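Local coordinates for glyoxalase-like domain protein (Staphylococcus aureus, PDB 3P8A), which is of unknown function but, as a glyoxalase-like protein of the VOC family, probably binds a small ligand or substrate in a pocket along a beta sheet, at residues His27-Ile32 with Gly106-Cys111; Thr193-Ser198 with Lys244-Ile249; Tyr56-Lys61 with Glu71-Glu76. All coordinates share one frame; numbering follows the deposited sequence.

Contact 1 of 3, residues His27-Ile32 with Gly106-Cys111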
ATOM      1  N   HIS A  27      -1.171  -4.069   2.270  1.00 12.17           N
ATOM      2  CA  HIS A  27       0.247  -3.805   2.162  1.00 12.05           C
ATOM      3  C   HIS A  27       0.529  -2.353   1.821  1.00 13.42           C
ATOM      4  O   HIS A  27      -0.386  -1.617   1.457  1.00 13.48           O
ATOM      5  CB  HIS A  27       0.939  -4.795   1.173  1.00 11.81           C
ATOM      6  CG  HIS A  27       0.450  -4.757  -0.245  1.00 14.72           C
ATOM      7  ND1 HIS A  27      -0.639  -5.502  -0.657  1.00 16.58           N
ATOM      8  CD2 HIS A  27       0.961  -4.112  -1.316  1.00 15.54           C
ATOM      9  CE1 HIS A  27      -0.746  -5.295  -1.953  1.00 14.95           C
ATOM     10  NE2 HIS A  27       0.171  -4.436  -2.383  1.00 15.39           N
ATOM     11  N   ILE A  28       1.781  -1.927   2.046  1.00  7.04           N
ATOM     12  CA  ILE A  28       2.271  -0.615   1.689  1.00  6.27           C
ATOM     13  C   ILE A  28       3.360  -0.835   0.644  1.00 11.07           C
ATOM     14  O   ILE A  28       4.133  -1.781   0.759  1.00 12.28           O
ATOM     15  CB  ILE A  28       2.749   0.238   2.919  1.00  9.47           C
ATOM     16  CG1 ILE A  28       3.153   1.660   2.481  1.00  9.84           C
ATOM     17  CG2 ILE A  28       3.838  -0.455   3.772  1.00  9.04           C
ATOM     18  CD1 ILE A  28       3.110   2.700   3.614  1.00 11.25           C
ATOM     19  N   ILE A  29       3.408   0.012  -0.372  1.00  8.20           N
ATOM     20  CA  ILE A  29       4.399  -0.097  -1.441  1.00  7.01           C
ATOM     21  C   ILE A  29       5.487   0.894  -1.254  1.00 11.64           C
ATOM     22  O   ILE A  29       5.227   2.099  -1.174  1.00  9.30           O
ATOM     23  CB  ILE A  29       3.761   0.041  -2.848  1.00  8.89           C
ATOM     24  CG1 ILE A  29       2.650  -1.004  -3.048  1.00  8.44           C
ATOM     25  CG2 ILE A  29       4.816  -0.069  -3.973  1.00  8.78           C
ATOM     26  CD1 ILE A  29       1.423  -0.405  -3.534  1.00 22.50           C
ATOM     27  N   HIS A  30       6.725   0.389  -1.266  1.00 10.11           N
ATOM     28  CA  HIS A  30       7.924   1.200  -1.195  1.00  7.02           C
ATOM     29  C   HIS A  30       8.761   0.988  -2.473  1.00 12.26           C
ATOM     30  O   HIS A  30       9.287  -0.111  -2.685  1.00 12.15           O
ATOM     31  CB  HIS A  30       8.711   0.879   0.087  1.00  6.50           C
ATOM     32  CG  HIS A  30       9.933   1.731   0.321  1.00  9.20           C
ATOM     33  ND1 HIS A  30      10.746   1.528   1.430  1.00 11.02           N
ATOM     34  CD2 HIS A  30      10.449   2.745  -0.419  1.00 10.72           C
ATOM     35  CE1 HIS A  30      11.717   2.426   1.333  1.00 10.32           C
ATOM     36  NE2 HIS A  30      11.582   3.181   0.232  1.00 10.20           N
ATOM     37  N   TYR A  31       8.897   2.051  -3.309  1.00  9.44           N
ATOM     38  CA  TYR A  31       9.718   2.010  -4.515  1.00  8.73           C
ATOM     39  C   TYR A  31      11.194   2.188  -4.128  1.00 14.29           C
ATOM     40  O   TYR A  31      11.546   3.188  -3.524  1.00 13.40           O
ATOM     41  CB  TYR A  31       9.263   3.019  -5.605  1.00 10.14           C
ATOM     42  CG  TYR A  31      10.297   3.247  -6.697  1.00 10.60           C
ATOM     43  CD1 TYR A  31      10.769   4.525  -6.982  1.00 12.71           C
ATOM     44  CD2 TYR A  31      10.857   2.176  -7.393  1.00 11.27           C
ATOM     45  CE1 TYR A  31      11.740   4.739  -7.962  1.00 10.63           C
ATOM     46  CE2 TYR A  31      11.892   2.367  -8.308  1.00 12.38           C
ATOM     47  CZ  TYR A  31      12.312   3.655  -8.606  1.00 18.67           C
ATOM     48  OH  TYR A  31      13.300   3.848  -9.535  1.00 20.31           O
ATOM     49  N   ILE A  32      12.032   1.170  -4.435  1.00 13.31           N
ATOM     50  CA  ILE A  32      13.471   1.142  -4.136  1.00 13.05           C
ATOM     51  C   ILE A  32      14.255   0.845  -5.403  1.00 15.61           C
ATOM     52  O   ILE A  32      14.081  -0.220  -5.981  1.00 16.02           O
ATOM     53  CB  ILE A  32      13.810   0.135  -2.983  1.00 15.39           C
ATOM     54  CG1 ILE A  32      13.255   0.651  -1.642  1.00 16.06           C
ATOM     55  CG2 ILE A  32      15.341  -0.102  -2.873  1.00 15.03           C
ATOM     56  CD1 ILE A  32      13.418  -0.263  -0.463  1.00 18.01           C
ATOM     57  N   GLY A 106      10.508   5.954  -2.414  1.00 11.13           N
ATOM     58  CA  GLY A 106       9.720   6.101  -1.202  1.00 10.87           C
ATOM     59  C   GLY A 106       8.410   5.359  -1.265  1.00 13.31           C
ATOM     60  O   GLY A 106       8.145   4.619  -2.224  1.00 11.96           O
ATOM     61  N   PHE A 107       7.586   5.533  -0.218  1.00  9.69           N
ATOM     62  CA  PHE A 107       6.265   4.930  -0.173  1.00  9.27           C
ATOM     63  C   PHE A 107       5.426   5.475  -1.322  1.00 14.18           C
ATOM     64  O   PHE A 107       5.399   6.691  -1.557  1.00 13.33           O
ATOM     65  CB  PHE A 107       5.597   5.181   1.180  1.00 10.10           C
ATOM     66  CG  PHE A 107       6.204   4.445   2.345  1.00  8.63           C
ATOM     67  CD1 PHE A 107       6.518   3.093   2.246  1.00 10.07           C
ATOM     68  CD2 PHE A 107       6.365   5.074   3.576  1.00  9.98           C
ATOM     69  CE1 PHE A 107       7.016   2.400   3.337  1.00 10.59           C
ATOM     70  CE2 PHE A 107       6.842   4.375   4.683  1.00 11.53           C
ATOM     71  CZ  PHE A 107       7.197   3.047   4.551  1.00  9.59           C
ATOM     72  N   LYS A 108       4.817   4.567  -2.097  1.00 10.38           N
ATOM     73  CA  LYS A 108       4.010   4.944  -3.265  1.00  9.75           C
ATOM     74  C   LYS A 108       2.508   4.949  -2.989  1.00 10.40           C
ATOM     75  O   LYS A 108       1.790   5.845  -3.472  1.00  9.44           O
ATOM     76  CB  LYS A 108       4.299   4.016  -4.456  1.00 12.31           C
ATOM     77  CG  LYS A 108       5.745   4.086  -4.997  1.00 18.35           C
ATOM     78  CD  LYS A 108       6.063   5.385  -5.773  1.00 14.41           C
ATOM     79  CE  LYS A 108       6.938   6.347  -4.993  1.00 14.22           C
ATOM     80  NZ  LYS A 108       6.926   7.721  -5.619  1.00 17.93           N
ATOM     81  N   ASN A 109       2.030   3.928  -2.261  1.00  4.19           N
ATOM     82  CA  ASN A 109       0.613   3.768  -1.968  1.00  5.75           C
ATOM     83  C   ASN A 109       0.389   2.699  -0.928  1.00 11.31           C
ATOM     84  O   ASN A 109       1.329   2.029  -0.489  1.00 11.37           O
ATOM     85  CB  ASN A 109      -0.161   3.368  -3.265  1.00  8.99           C
ATOM     86  CG  ASN A 109      -1.564   3.932  -3.333  1.00 19.93           C
ATOM     87  OD1 ASN A 109      -2.180   4.314  -2.319  1.00 12.84           O
ATOM     88  ND2 ASN A 109      -2.088   4.015  -4.525  1.00 11.15           N
ATOM     89  N   ILE A 110      -0.883   2.531  -0.537  1.00  8.26           N
ATOM     90  CA  ILE A 110      -1.328   1.458   0.355  1.00  7.33           C
ATOM     91  C   ILE A 110      -2.408   0.700  -0.399  1.00 12.05           C
ATOM     92  O   ILE A 110      -3.079   1.248  -1.282  1.00 12.71           O
ATOM     93  CB  ILE A 110      -1.796   1.964   1.741  1.00  9.66           C
ATOM     94  CG1 ILE A 110      -2.935   3.030   1.600  1.00  9.79           C
ATOM     95  CG2 ILE A 110      -0.589   2.502   2.550  1.00 10.65           C
ATOM     96  CD1 ILE A 110      -3.715   3.275   2.909  1.00 11.09           C
ATOM     97  N   CYS A 111      -2.592  -0.540  -0.024  1.00 11.34           N
ATOM     98  CA  CYS A 111      -3.522  -1.431  -0.661  1.00 11.79           C
ATOM     99  C   CYS A 111      -4.398  -2.013   0.422  1.00 12.66           C
ATOM    100  O   CYS A 111      -3.903  -2.451   1.458  1.00 10.79           O
ATOM    101  CB  CYS A 111      -2.746  -2.516  -1.408  1.00 13.44           C
ATOM    102  SG  CYS A 111      -3.777  -3.773  -2.206  1.00 17.91           S
TER
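H27 to Y31 runs antiparallel to G106 to C111, the short strand axes 141° apart in direction, with paired backbone bonds at H27 and C111 and at Y31 and G106. The register slips by one residue in the middle: K108 N gives a short 2.7 Å bond to I29 O and I29 N gives one to N109 O, while N109 N stays buried without a partner. On one face F107 is the platform. I28 lays its CD1 over the middle of the F107 ring, 3.7 Å from the centroid; CG1 anti to the backbone N (chi1 -176°) and an extended chi2 together carry it there. I110 CG2 closes on I28 CG1 at 3.8 Å, so I28 is wedged between the F107 ring and I110. H30 CB comes obliquely to F107 CD1, also at 3.8 Å; its two ring nitrogens are held by Y268 OH and R264 O. On the sheet face of H27 and C111, the small thiol side chain fits against a ring: C111 CB makes a CH-pi contact over one face of the H27 imidazole, 3.6 Å from its centroid, and Y69 also stacks with H27. G106 has phi 138°, a conformation that glycine, lacking CB, adopts without a clash. Joining strands 24-31 and 106-113 unites the two four-strand halves of one sheet, consistent with the paired modules of the VOC fold.

Contact 2 of 3, residues Thr193-Ser198 with Lys244-Ile249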
ATOM      1  N   THR A 193       0.127   2.495  12.434  1.00 12.22           N
ATOM      2  CA  THR A 193      -0.312   3.722  11.784  1.00 11.51           C
ATOM      3  C   THR A 193       0.430   3.947  10.495  1.00 12.34           C
ATOM      4  O   THR A 193       1.613   3.637  10.384  1.00  8.66           O
ATOM      5  CB  THR A 193      -0.082   4.929  12.737  1.00 20.87           C
ATOM      6  OG1 THR A 193      -0.682   4.660  13.996  1.00 24.10           O
ATOM      7  CG2 THR A 193      -0.647   6.251  12.197  1.00 17.94           C
ATOM      8  N   VAL A 194      -0.267   4.553   9.551  1.00  9.38           N
ATOM      9  CA  VAL A 194       0.255   4.998   8.274  1.00  9.24           C
ATOM     10  C   VAL A 194       0.030   6.497   8.279  1.00 10.64           C
ATOM     11  O   VAL A 194      -1.103   6.971   8.507  1.00  9.16           O
ATOM     12  CB  VAL A 194      -0.382   4.285   7.047  1.00 14.02           C
ATOM     13  CG1 VAL A 194       0.081   4.929   5.730  1.00 14.53           C
ATOM     14  CG2 VAL A 194      -0.012   2.818   7.050  1.00 13.94           C
ATOM     15  N   ILE A 195       1.138   7.233   8.135  1.00  5.35           N
ATOM     16  CA  ILE A 195       1.104   8.676   8.115  1.00  6.51           C
ATOM     17  C   ILE A 195       1.243   9.193   6.688  1.00 12.18           C
ATOM     18  O   ILE A 195       2.203   8.857   5.965  1.00 11.47           O
ATOM     19  CB  ILE A 195       2.108   9.338   9.112  1.00  8.03           C
ATOM     20  CG1 ILE A 195       1.821   8.877  10.556  1.00  8.15           C
ATOM     21  CG2 ILE A 195       1.969  10.875   9.028  1.00  6.69           C
ATOM     22  CD1 ILE A 195       2.727   9.559  11.672  1.00 19.28           C
ATOM     23  N   VAL A 196       0.274  10.029   6.301  1.00  7.89           N
ATOM     24  CA  VAL A 196       0.169  10.651   5.002  1.00  7.09           C
ATOM     25  C   VAL A 196       0.267  12.163   5.206  1.00 10.20           C
ATOM     26  O   VAL A 196      -0.404  12.721   6.097  1.00  9.17           O
ATOM     27  CB  VAL A 196      -1.178  10.252   4.313  1.00 11.77           C
ATOM     28  CG1 VAL A 196      -1.377  10.986   2.997  1.00 11.31           C
ATOM     29  CG2 VAL A 196      -1.284   8.740   4.099  1.00 11.76           C
ATOM     30  N   LYS A 197       1.146  12.819   4.417  1.00  5.73           N
ATOM     31  CA  LYS A 197       1.271  14.262   4.438  1.00  5.24           C
ATOM     32  C   LYS A 197       0.454  14.752   3.254  1.00  9.81           C
ATOM     33  O   LYS A 197       0.575  14.181   2.167  1.00  8.19           O
ATOM     34  CB  LYS A 197       2.754  14.696   4.375  1.00  8.71           C
ATOM     35  CG  LYS A 197       3.302  14.908   5.784  1.00 10.69           C
ATOM     36  CD  LYS A 197       4.769  15.178   5.866  1.00 16.08           C
ATOM     37  CE  LYS A 197       5.129  15.591   7.285  1.00 27.24           C
ATOM     38  NZ  LYS A 197       6.559  15.960   7.429  1.00 42.56           N
ATOM     39  N   SER A 198      -0.434  15.740   3.458  1.00  7.42           N
ATOM     40  CA  SER A 198      -1.239  16.239   2.342  1.00  6.73           C
ATOM     41  C   SER A 198      -1.272  17.760   2.273  1.00 11.41           C
ATOM     42  O   SER A 198      -1.482  18.416   3.301  1.00 11.41           O
ATOM     43  CB  SER A 198      -2.659  15.704   2.419  1.00  4.90           C
ATOM     44  OG  SER A 198      -3.421  16.234   1.344  1.00 10.17           O
ATOM     45  N   LYS A 244       2.344  13.249   0.216  1.00  7.96           N
ATOM     46  CA  LYS A 244       2.910  11.897   0.084  1.00  5.49           C
ATOM     47  C   LYS A 244       2.631  10.949   1.243  1.00  9.73           C
ATOM     48  O   LYS A 244       2.399  11.387   2.375  1.00  9.55           O
ATOM     49  CB  LYS A 244       4.452  11.981  -0.178  1.00  7.11           C
ATOM     50  CG  LYS A 244       5.265  12.587   0.960  1.00 20.21           C
ATOM     51  CD  LYS A 244       6.745  12.482   0.622  1.00 34.04           C
ATOM     52  CE  LYS A 244       7.635  12.707   1.803  1.00 45.05           C
ATOM     53  NZ  LYS A 244       9.068  12.674   1.394  1.00 58.69           N
ATOM     54  N   TYR A 245       2.747   9.641   0.964  1.00  6.61           N
ATOM     55  CA  TYR A 245       2.739   8.561   1.950  1.00  7.15           C
ATOM     56  C   TYR A 245       4.115   8.734   2.596  1.00  9.21           C
ATOM     57  O   TYR A 245       5.140   8.621   1.915  1.00  7.11           O
ATOM     58  CB  TYR A 245       2.592   7.200   1.243  1.00  8.19           C
ATOM     59  CG  TYR A 245       1.182   6.987   0.745  1.00 10.44           C
ATOM     60  CD1 TYR A 245       0.186   6.511   1.596  1.00 12.94           C
ATOM     61  CD2 TYR A 245       0.827   7.306  -0.566  1.00 10.96           C
ATOM     62  CE1 TYR A 245      -1.126   6.359   1.156  1.00 15.46           C
ATOM     63  CE2 TYR A 245      -0.495   7.194  -1.006  1.00 11.31           C
ATOM     64  CZ  TYR A 245      -1.463   6.710  -0.141  1.00 13.99           C
ATOM     65  OH  TYR A 245      -2.759   6.576  -0.559  1.00 11.27           O
ATOM     66  N   HIS A 246       4.121   9.169   3.850  1.00  5.87           N
ATOM     67  CA  HIS A 246       5.296   9.609   4.568  1.00  5.61           C
ATOM     68  C   HIS A 246       5.994   8.601   5.461  1.00  7.56           C
ATOM     69  O   HIS A 246       7.206   8.449   5.375  1.00  4.83           O
ATOM     70  CB  HIS A 246       4.917  10.878   5.345  1.00  7.04           C
ATOM     71  CG  HIS A 246       6.007  11.451   6.196  1.00 10.90           C
ATOM     72  ND1 HIS A 246       6.982  12.279   5.654  1.00 13.09           N
ATOM     73  CD2 HIS A 246       6.176  11.389   7.541  1.00 12.66           C
ATOM     74  CE1 HIS A 246       7.717  12.688   6.680  1.00 12.48           C
ATOM     75  NE2 HIS A 246       7.285  12.161   7.838  1.00 13.14           N
ATOM     76  N   SER A 247       5.262   7.964   6.350  1.00  6.30           N
ATOM     77  CA  SER A 247       5.850   7.057   7.305  1.00  8.04           C
ATOM     78  C   SER A 247       4.888   5.991   7.780  1.00 10.85           C
ATOM     79  O   SER A 247       3.676   6.109   7.608  1.00 10.82           O
ATOM     80  CB  SER A 247       6.400   7.840   8.506  1.00 11.80           C
ATOM     81  OG  SER A 247       5.379   8.302   9.371  1.00 19.48           O
ATOM     82  N   VAL A 248       5.443   4.945   8.353  1.00  8.94           N
ATOM     83  CA  VAL A 248       4.683   3.826   8.908  1.00 10.85           C
ATOM     84  C   VAL A 248       5.177   3.632  10.353  1.00 15.01           C
ATOM     85  O   VAL A 248       6.385   3.757  10.622  1.00 13.29           O
ATOM     86  CB  VAL A 248       4.744   2.546   8.001  1.00 16.46           C
ATOM     87  CG1 VAL A 248       6.128   1.883   8.003  1.00 16.57           C
ATOM     88  CG2 VAL A 248       3.655   1.537   8.374  1.00 17.38           C
ATOM     89  N   ILE A 249       4.245   3.420  11.293  1.00 12.04           N
ATOM     90  CA  ILE A 249       4.566   3.206  12.706  1.00 11.02           C
ATOM     91  C   ILE A 249       4.338   1.745  12.976  1.00 10.98           C
ATOM     92  O   ILE A 249       3.241   1.247  12.745  1.00 11.03           O
ATOM     93  CB  ILE A 249       3.797   4.134  13.693  1.00 13.78           C
ATOM     94  CG1 ILE A 249       3.986   5.629  13.315  1.00 15.61           C
ATOM     95  CG2 ILE A 249       4.228   3.860  15.153  1.00 11.67           C
ATOM     96  CD1 ILE A 249       3.115   6.602  14.127  1.00 21.67           C
TER
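A classic beta bulge lies at the heart of this antiparallel pair, in the seven-strand second sheet of the protein, whose strand order 2-3-4-1-5 repeats that of the first sheet, consistent with a further VOC-like module: H246 and S247 both stand opposite I195. I195 O accepts twice, from H246 N at 2.9 Å in the carbonyl plane and from S247 N at 3.2 Å, a longer bond tilted from that plane. H246 takes nearly helical backbone angles, with psi -52°, which is what lets two successive N-H groups turn to one acceptor. On either side of the bulge the antiparallel pairing resumes: K197 and K244 exchange two backbone bonds, and I249 N meets T193 O almost straight, though the return bond from T193 N to I249 O is weak. The face bearing V194, V196, Y245 and V248 is apolar and turned to strand 106-113, where Y245 and V194 touch I110. Y245 and V196 lie side by side and point the same way, V196 CG2 coming to 3.7 Å from Y245 CD1, while the Y245 hydroxyl is bonded to K163 O; an aromatic with a polar end suits a buried site that also offers a carbonyl. Beta-branched V194 and V248 meet methyl to methyl. On the opposite face I195 CD1 touches I249 CD1 at 3.9 Å. S247, small and polar, tucks its OG 3.4 Å from I195 CB. K197 crosses H246 with its chain extended beyond CG, which lays methylene CD over the imidazole face, 3.9 Å from the ring centroid and 21° off the normal.

Contact 3 of 3, residues Tyr56-Lys61 with Glu71-Glu76. With GOL (glycerol), chain C.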
ATOM      1  N   TYR A  56       3.764  -5.129 -16.280  1.00 20.20           N
ATOM      2  CA  TYR A  56       4.434  -3.859 -15.999  1.00 18.50           C
ATOM      3  C   TYR A  56       5.942  -3.822 -16.072  1.00 21.20           C
ATOM      4  O   TYR A  56       6.494  -2.741 -16.253  1.00 21.77           O
ATOM      5  CB  TYR A  56       3.962  -3.312 -14.652  1.00 20.51           C
ATOM      6  CG  TYR A  56       2.458  -3.165 -14.546  1.00 22.81           C
ATOM      7  CD1 TYR A  56       1.780  -2.176 -15.259  1.00 25.50           C
ATOM      8  CD2 TYR A  56       1.713  -4.005 -13.725  1.00 23.18           C
ATOM      9  CE1 TYR A  56       0.395  -2.043 -15.172  1.00 24.98           C
ATOM     10  CE2 TYR A  56       0.325  -3.893 -13.644  1.00 23.83           C
ATOM     11  CZ  TYR A  56      -0.324  -2.894 -14.349  1.00 28.07           C
ATOM     12  OH  TYR A  56      -1.681  -2.759 -14.234  1.00 27.15           O
ATOM     13  N   GLY A  57       6.602  -4.970 -15.934  1.00 16.70           N
ATOM     14  CA  GLY A  57       8.062  -5.034 -15.983  1.00 15.80           C
ATOM     15  C   GLY A  57       8.724  -4.741 -14.647  1.00 19.61           C
ATOM     16  O   GLY A  57       9.907  -4.381 -14.603  1.00 18.67           O
ATOM     17  N   THR A  58       7.956  -4.895 -13.545  1.00 16.58           N
ATOM     18  CA  THR A  58       8.387  -4.644 -12.160  1.00 15.69           C
ATOM     19  C   THR A  58       8.575  -5.959 -11.422  1.00 18.15           C
ATOM     20  O   THR A  58       8.051  -6.987 -11.861  1.00 16.90           O
ATOM     21  CB  THR A  58       7.378  -3.751 -11.408  1.00 16.67           C
ATOM     22  OG1 THR A  58       6.051  -4.282 -11.531  1.00 15.86           O
ATOM     23  CG2 THR A  58       7.414  -2.302 -11.850  1.00 11.80           C
ATOM     24  N   PHE A  59       9.323  -5.924 -10.300  1.00 14.06           N
ATOM     25  CA  PHE A  59       9.552  -7.067  -9.406  1.00 13.07           C
ATOM     26  C   PHE A  59       9.556  -6.586  -7.975  1.00 13.66           C
ATOM     27  O   PHE A  59       9.802  -5.406  -7.719  1.00 13.34           O
ATOM     28  CB  PHE A  59      10.866  -7.813  -9.727  1.00 14.63           C
ATOM     29  CG  PHE A  59      12.134  -6.999  -9.604  1.00 15.07           C
ATOM     30  CD1 PHE A  59      12.516  -6.120 -10.613  1.00 18.67           C
ATOM     31  CD2 PHE A  59      12.974  -7.154  -8.509  1.00 17.48           C
ATOM     32  CE1 PHE A  59      13.691  -5.375 -10.502  1.00 19.78           C
ATOM     33  CE2 PHE A  59      14.155  -6.406  -8.395  1.00 20.41           C
ATOM     34  CZ  PHE A  59      14.506  -5.525  -9.392  1.00 18.48           C
ATOM     35  N   ASN A  60       9.358  -7.498  -7.042  1.00  9.71           N
ATOM     36  CA  ASN A  60       9.273  -7.110  -5.640  1.00 10.71           C
ATOM     37  C   ASN A  60      10.034  -8.007  -4.655  1.00 15.52           C
ATOM     38  O   ASN A  60      10.555  -9.057  -5.033  1.00 13.51           O
ATOM     39  CB  ASN A  60       7.770  -6.943  -5.236  1.00 12.35           C
ATOM     40  CG  ASN A  60       6.890  -8.173  -5.415  1.00 27.08           C
ATOM     41  OD1 ASN A  60       7.356  -9.279  -5.709  1.00 16.12           O
ATOM     42  ND2 ASN A  60       5.597  -8.027  -5.240  1.00 12.32           N
ATOM     43  N   LYS A  61      10.108  -7.564  -3.402  1.00 12.41           N
ATOM     44  CA  LYS A  61      10.685  -8.259  -2.253  1.00 12.91           C
ATOM     45  C   LYS A  61       9.704  -7.948  -1.184  1.00 16.47           C
ATOM     46  O   LYS A  61       9.161  -6.840  -1.159  1.00 16.86           O
ATOM     47  CB  LYS A  61      12.068  -7.734  -1.859  1.00 14.59           C
ATOM     48  CG  LYS A  61      13.221  -8.298  -2.657  1.00 22.49           C
ATOM     49  CD  LYS A  61      14.512  -7.937  -1.949  1.00 25.33           C
ATOM     50  CE  LYS A  61      15.737  -8.326  -2.731  1.00 25.68           C
ATOM     51  NZ  LYS A  61      16.955  -7.738  -2.114  1.00 19.90           N
ATOM     52  N   GLU A  71       5.626  -4.204   0.670  1.00  9.15           N
ATOM     53  CA  GLU A  71       6.014  -4.569  -0.669  1.00  9.07           C
ATOM     54  C   GLU A  71       7.085  -3.606  -1.128  1.00 15.18           C
ATOM     55  O   GLU A  71       6.829  -2.415  -1.281  1.00 16.62           O
ATOM     56  CB  GLU A  71       4.823  -4.597  -1.640  1.00 10.55           C
ATOM     57  CG  GLU A  71       5.214  -5.161  -3.002  1.00 11.20           C
ATOM     58  CD  GLU A  71       4.222  -4.963  -4.129  1.00 31.31           C
ATOM     59  OE1 GLU A  71       3.326  -4.102  -3.989  1.00 20.13           O
ATOM     60  OE2 GLU A  71       4.386  -5.617  -5.184  1.00 24.10           O
ATOM     61  N   LEU A  72       8.306  -4.114  -1.312  1.00 11.49           N
ATOM     62  CA  LEU A  72       9.398  -3.302  -1.846  1.00 10.53           C
ATOM     63  C   LEU A  72       9.331  -3.557  -3.329  1.00 13.01           C
ATOM     64  O   LEU A  72       9.256  -4.703  -3.730  1.00 15.02           O
ATOM     65  CB  LEU A  72      10.754  -3.718  -1.284  1.00 10.12           C
ATOM     66  CG  LEU A  72      10.931  -3.745   0.218  1.00 13.31           C
ATOM     67  CD1 LEU A  72      12.360  -3.850   0.526  1.00 14.35           C
ATOM     68  CD2 LEU A  72      10.327  -2.491   0.915  1.00 13.30           C
ATOM     69  N   LEU A  73       9.278  -2.521  -4.128  1.00  9.09           N
ATOM     70  CA  LEU A  73       9.046  -2.639  -5.557  1.00  8.57           C
ATOM     71  C   LEU A  73      10.108  -1.953  -6.368  1.00 12.22           C
ATOM     72  O   LEU A  73      10.550  -0.870  -6.006  1.00 10.22           O
ATOM     73  CB  LEU A  73       7.615  -2.068  -5.868  1.00  8.84           C
ATOM     74  CG  LEU A  73       7.039  -2.218  -7.311  1.00 14.09           C
ATOM     75  CD1 LEU A  73       6.687  -3.697  -7.635  1.00 14.28           C
ATOM     76  CD2 LEU A  73       5.814  -1.339  -7.503  1.00 14.37           C
ATOM     77  N   ASP A  74      10.528  -2.586  -7.493  1.00 10.82           N
ATOM     78  CA  ASP A  74      11.484  -1.988  -8.423  1.00 12.30           C
ATOM     79  C   ASP A  74      11.097  -2.332  -9.875  1.00 17.72           C
ATOM     80  O   ASP A  74      10.259  -3.188 -10.098  1.00 16.29           O
ATOM     81  CB  ASP A  74      12.912  -2.441  -8.103  1.00 14.07           C
ATOM     82  CG  ASP A  74      14.074  -1.653  -8.736  1.00 18.40           C
ATOM     83  OD1 ASP A  74      13.823  -0.559  -9.330  1.00 16.62           O
ATOM     84  OD2 ASP A  74      15.231  -2.067  -8.546  1.00 19.14           O
ATOM     85  N   VAL A  75      11.712  -1.661 -10.839  1.00 15.49           N
ATOM     86  CA  VAL A  75      11.453  -1.870 -12.252  1.00 17.22           C
ATOM     87  C   VAL A  75      12.646  -2.536 -12.930  1.00 23.59           C
ATOM     88  O   VAL A  75      13.777  -2.050 -12.825  1.00 24.70           O
ATOM     89  CB  VAL A  75      10.945  -0.582 -12.966  1.00 21.87           C
ATOM     90  CG1 VAL A  75      11.687   0.668 -12.505  1.00 22.12           C
ATOM     91  CG2 VAL A  75      10.956  -0.712 -14.490  1.00 22.12           C
ATOM     92  N   GLU A  76      12.386  -3.675 -13.575  1.00 22.05           N
ATOM     93  CA  GLU A  76      13.360  -4.447 -14.340  1.00 23.01           C
ATOM     94  C   GLU A  76      13.320  -4.016 -15.816  1.00 27.02           C
ATOM     95  O   GLU A  76      14.374  -3.821 -16.430  1.00 27.37           O
ATOM     96  CB  GLU A  76      13.112  -5.959 -14.168  1.00 24.86           C
ATOM     97  CG  GLU A  76      13.723  -6.876 -15.229  1.00 37.88           C
ATOM     98  CD  GLU A  76      15.220  -6.782 -15.479  1.00 63.32           C
ATOM     99  OE1 GLU A  76      15.972  -6.443 -14.535  1.00 51.86           O
ATOM    100  OE2 GLU A  76      15.640  -7.048 -16.628  1.00 59.62           O
TER
HETATM  101  C1  GOL C 275       2.824  -8.267  -3.824  1.00 24.52           C
HETATM  102  O1  GOL C 275       2.451  -9.452  -3.263  1.00 26.04           O
HETATM  103  C2  GOL C 275       2.053  -8.244  -5.085  1.00 23.76           C
HETATM  104  O2  GOL C 275       2.985  -8.621  -6.076  1.00 24.13           O
HETATM  105  C3  GOL C 275       1.456  -6.847  -5.241  1.00 23.30           C
HETATM  106  O3  GOL C 275       1.988  -6.102  -6.368  1.00 23.13           O
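T58 to K61 and E71 to V75 are the arms of a beta hairpin in the eight-strand sheet, consistent with a VOC fold. Backbone bonds come first: F59 and D74 exchange two, K61 and L72 two more, and past the strand end E76 N closes on G57 O at 2.8 Å. Glycine suits position 57, whose phi is positive. Van der Waals and CH-pi contacts divide between the faces. L73 CD1 reaches T58 CB at 3.8 Å, while the T58 hydroxyl bonds H53 ND1. On the other face F59, its CG in the crowded position between backbone N and carbonyl carbon (chi1 61°), leans over the partner strand. There D74 CB makes a CH-pi contact with one ring face, 4.1 Å from the F59 centroid, and E76 CB touches F59 CD1 at 3.6 Å; D74 OD2 itself is bonded to L35 N. Polar side chains gather at the N60-E71 end of the T58 face, where glycerol, probably from crystallisation, is also bonded by H53, Y69 and R139, consistent with a polar pocket. Glycerol O3 bonds E71 OE2 at 2.7 Å, while N60 ND2 bonds O2 only weakly. N60 OD1 accepts from G51 N, which, with the ND2 bond to E71, would hold the amide's rotation. In the amide plane N60 ND2 reaches E71 OE2 on its anti side at 2.7 Å, slightly out of the carboxylate plane.

How the contacts relate
Contacts 1 and 3 belong to one sheet, in which strands 24-31 and 69-75 are neighbours: H30 N and O pair with E71 O and L73 N, and the hairpin of contact 3 is nested within the chain loop closed by contact 1. Contact 2 lies in the second sheet and presses against contact 1, F107 CZ meeting V248 CG1 at 3.8 Å; the centres of contacts 2 and 3 are about 21 Å apart and the two do not touch. Contact 1, nearest the chain's centre, is wholly buried. Contact 2 is apolar toward contact 1 and carries partly exposed lysines behind. Contact 3 reaches the surface at E76 and has a polar corner where glycerol is bound.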